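Local atomic coordinates of putative mandelate racemase (Bordetella bronchiseptica, PDB entry 3OZY), a protein that is of unknown function but belongs to the enolase superfamily and probably performs magnesium-dependent chemistry on an acid-sugar substrate, as some relatives do. Residues G48-Y56 against H304-V312. Residues are numbered along the deposited sequence; the frame is centred on the assembly and turned at random.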
loop_
_atom_site.group_PDB
_atom_site.type_symbol
_atom_site.label_atom_id
_atom_site.label_comp_id
_atom_site.label_asym_id
_atom_site.label_seq_id
_atom_site.Cartn_x
_atom_site.Cartn_y
_atom_site.Cartn_z
ATOM N N GLY A 48 12.055 -9.376 -22.060
ATOM C CA GLY A 48 11.981 -7.996 -21.604
ATOM C C GLY A 48 12.543 -7.863 -20.203
ATOM O O GLY A 48 12.458 -8.795 -19.409
ATOM N N VAL A 49 13.121 -6.706 -19.896
ATOM C CA VAL A 49 13.614 -6.438 -18.545
ATOM C C VAL A 49 12.981 -5.176 -17.960
ATOM O O VAL A 49 12.487 -4.308 -18.692
ATOM C CB VAL A 49 15.162 -6.314 -18.482
ATOM C CG1 VAL A 49 15.831 -7.606 -18.943
ATOM C CG2 VAL A 49 15.652 -5.129 -19.299
ATOM N N GLY A 50 12.998 -5.094 -16.634
ATOM C CA GLY A 50 12.410 -3.963 -15.937
ATOM C C GLY A 50 12.970 -3.822 -14.537
ATOM O O GLY A 50 13.839 -4.588 -14.117
ATOM N N SER A 51 12.470 -2.828 -13.808
ATOM C CA SER A 51 12.862 -2.595 -12.418
ATOM C C SER A 51 11.682 -1.999 -11.670
ATOM O O SER A 51 11.045 -1.074 -12.176
ATOM C CB SER A 51 14.021 -1.600 -12.337
ATOM O OG SER A 51 14.217 -1.189 -10.991
ATOM N N PRO A 52 11.400 -2.506 -10.459
ATOM C CA PRO A 52 10.351 -1.967 -9.578
ATOM C C PRO A 52 10.875 -0.917 -8.593
ATOM O O PRO A 52 10.270 -0.709 -7.539
ATOM C CB PRO A 52 9.907 -3.202 -8.797
ATOM C CG PRO A 52 11.217 -3.962 -8.633
ATOM C CD PRO A 52 11.911 -3.800 -9.966
ATOM N N SER A 53 11.993 -0.282 -8.938
ATOM C CA SER A 53 12.539 0.821 -8.156
ATOM C C SER A 53 13.001 0.379 -6.760
ATOM O O SER A 53 13.276 -0.801 -6.510
ATOM C CB SER A 53 11.514 1.961 -8.090
ATOM O OG SER A 53 12.056 3.139 -7.515
ATOM N N GLY A 54 13.102 1.345 -5.860
ATOM C CA GLY A 54 13.586 1.111 -4.509
ATOM C C GLY A 54 13.697 2.445 -3.797
ATOM O O GLY A 54 13.491 3.485 -4.410
ATOM N N PRO A 55 14.027 2.436 -2.503
ATOM C CA PRO A 55 14.288 1.238 -1.704
ATOM C C PRO A 55 13.005 0.522 -1.293
ATOM O O PRO A 55 12.075 1.117 -0.732
ATOM C CB PRO A 55 15.016 1.792 -0.471
ATOM C CG PRO A 55 14.521 3.214 -0.353
ATOM C CD PRO A 55 14.271 3.685 -1.758
ATOM N N TYR A 56 12.975 -0.768 -1.603
ATOM C CA TYR A 56 11.981 -1.704 -1.090
ATOM C C TYR A 56 12.760 -2.989 -0.844
ATOM O O TYR A 56 13.629 -3.348 -1.652
ATOM C CB TYR A 56 10.913 -2.030 -2.135
ATOM C CG TYR A 56 10.136 -0.882 -2.739
ATOM C CD1 TYR A 56 9.142 -0.229 -2.022
ATOM C CD2 TYR A 56 10.337 -0.516 -4.060
ATOM C CE1 TYR A 56 8.398 0.801 -2.593
ATOM C CE2 TYR A 56 9.609 0.502 -4.638
ATOM C CZ TYR A 56 8.629 1.151 -3.905
ATOM O OH TYR A 56 7.891 2.168 -4.490
ATOM N N HIS A 304 9.305 11.161 -10.727
ATOM C CA HIS A 304 10.437 10.656 -9.975
ATOM C C HIS A 304 11.048 9.509 -10.795
ATOM O O HIS A 304 10.317 8.738 -11.429
ATOM C CB HIS A 304 9.914 10.147 -8.627
ATOM C CG HIS A 304 10.907 9.355 -7.836
ATOM N ND1 HIS A 304 11.125 8.011 -8.049
ATOM C CD2 HIS A 304 11.708 9.710 -6.806
ATOM C CE1 HIS A 304 12.040 7.576 -7.197
ATOM N NE2 HIS A 304 12.405 8.588 -6.427
ATOM N N THR A 305 12.381 9.411 -10.814
ATOM C CA THR A 305 13.068 8.382 -11.608
ATOM C C THR A 305 14.189 7.670 -10.838
ATOM O O THR A 305 14.878 6.811 -11.391
ATOM C CB THR A 305 13.727 9.004 -12.834
ATOM O OG1 THR A 305 14.850 9.777 -12.395
ATOM C CG2 THR A 305 12.760 9.895 -13.598
ATOM N N PHE A 306 14.352 8.020 -9.568
ATOM C CA PHE A 306 15.571 7.738 -8.807
ATOM C C PHE A 306 15.601 6.315 -8.241
ATOM O O PHE A 306 14.913 6.022 -7.267
ATOM C CB PHE A 306 15.628 8.770 -7.677
ATOM C CG PHE A 306 16.961 8.897 -6.966
ATOM C CD1 PHE A 306 17.843 9.927 -7.297
ATOM C CD2 PHE A 306 17.272 8.079 -5.896
ATOM C CE1 PHE A 306 19.026 10.103 -6.604
ATOM C CE2 PHE A 306 18.463 8.243 -5.206
ATOM C CZ PHE A 306 19.340 9.262 -5.570
ATOM N N ASN A 307 16.382 5.439 -8.882
ATOM C CA ASN A 307 16.823 4.164 -8.299
ATOM C C ASN A 307 17.924 3.517 -9.122
ATOM O O ASN A 307 18.946 3.114 -8.575
ATOM C CB ASN A 307 15.693 3.151 -8.097
ATOM C CG ASN A 307 16.118 2.014 -7.184
ATOM O OD1 ASN A 307 16.250 2.207 -5.982
ATOM N ND2 ASN A 307 16.380 0.840 -7.759
ATOM N N ASP A 308 17.712 3.391 -10.425
ATOM C CA ASP A 308 18.684 2.714 -11.284
ATOM C C ASP A 308 18.485 3.153 -12.733
ATOM O O ASP A 308 17.555 3.896 -13.035
ATOM C CB ASP A 308 18.552 1.197 -11.135
ATOM C CG ASP A 308 17.154 0.706 -11.476
ATOM O OD1 ASP A 308 16.801 0.774 -12.671
ATOM O OD2 ASP A 308 16.423 0.266 -10.568
ATOM N N ILE A 309 19.350 2.705 -13.633
ATOM C CA ILE A 309 19.291 3.194 -15.000
ATOM C C ILE A 309 18.036 2.712 -15.740
ATOM O O ILE A 309 17.598 3.341 -16.699
ATOM C CB ILE A 309 20.574 2.840 -15.791
ATOM C CG1 ILE A 309 20.708 3.719 -17.042
ATOM C CG2 ILE A 309 20.594 1.364 -16.145
ATOM C CD1 ILE A 309 20.933 5.183 -16.753
ATOM N N ILE A 310 17.465 1.597 -15.301
ATOM C CA ILE A 310 16.234 1.115 -15.917
ATOM C C ILE A 310 15.060 2.001 -15.527
ATOM O O ILE A 310 14.256 2.374 -16.382
ATOM C CB ILE A 310 15.944 -0.343 -15.551
ATOM C CG1 ILE A 310 17.106 -1.224 -16.019
ATOM C CG2 ILE A 310 14.604 -0.793 -16.150
ATOM C CD1 ILE A 310 16.818 -2.700 -15.937
ATOM N N THR A 311 14.974 2.374 -14.255
ATOM C CA THR A 311 13.887 3.271 -13.867
ATOM C C THR A 311 14.040 4.621 -14.561
ATOM O O THR A 311 13.059 5.235 -14.970
ATOM C CB THR A 311 13.733 3.421 -12.316
ATOM O OG1 THR A 311 14.862 4.094 -11.739
ATOM C CG2 THR A 311 13.597 2.069 -11.645
ATOM N N VAL A 312 15.277 5.084 -14.704
ATOM C CA VAL A 312 15.539 6.293 -15.467
ATOM C C VAL A 312 15.100 6.149 -16.929
ATOM O O VAL A 312 14.333 6.972 -17.441
ATOM C CB VAL A 312 17.024 6.699 -15.349
ATOM C CG1 VAL A 312 17.401 7.773 -16.384
ATOM C CG2 VAL A 312 17.302 7.179 -13.934
HETATM O O HOH W 1 14.802 5.868 -4.541
#
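S51 and S53, in the loop that follows strand 48-50, lie beside I310 and N307, with CA atoms 6.1 Å apart for S51 and I310 and 5.4 Å for S53 and N307. S51 OG donates to D308 OD2 at 2.7 Å, on the syn lone pair. N307 ND2 hydrogen-bonds the same oxygen from the anti side, 20° out of the carboxylate plane, and also bonds Q34 O. Two side-chain donors thus grip OD2. The other oxygen serves the helix: D308 is the N-cap of 309-321, and OD1 accepts from T311 N at 2.9 Å and weakly from I310 N. S51 OG also accepts from S53 N, forming an ST turn. The CG of N307 stands anti to its backbone N (chi1 -165°), which sets the amide against the S53-G54 peptide; CG lies 3.5 Å from S53 C. I310 CG2 packs on the G50-S51 peptide, and T311 CG2 touches S51 OG at 3.4 Å. A water donates to both G54 O and F306 O. S53 OG is hydrogen-bonded to R280 NH1. The H304 side chain, its ND1 bonded to D277, lies about 4 Å from a bound magnesium ion. The N-terminal domain's loop covers the C-terminal end of the beta-alpha barrel, as in the enolase superfamily.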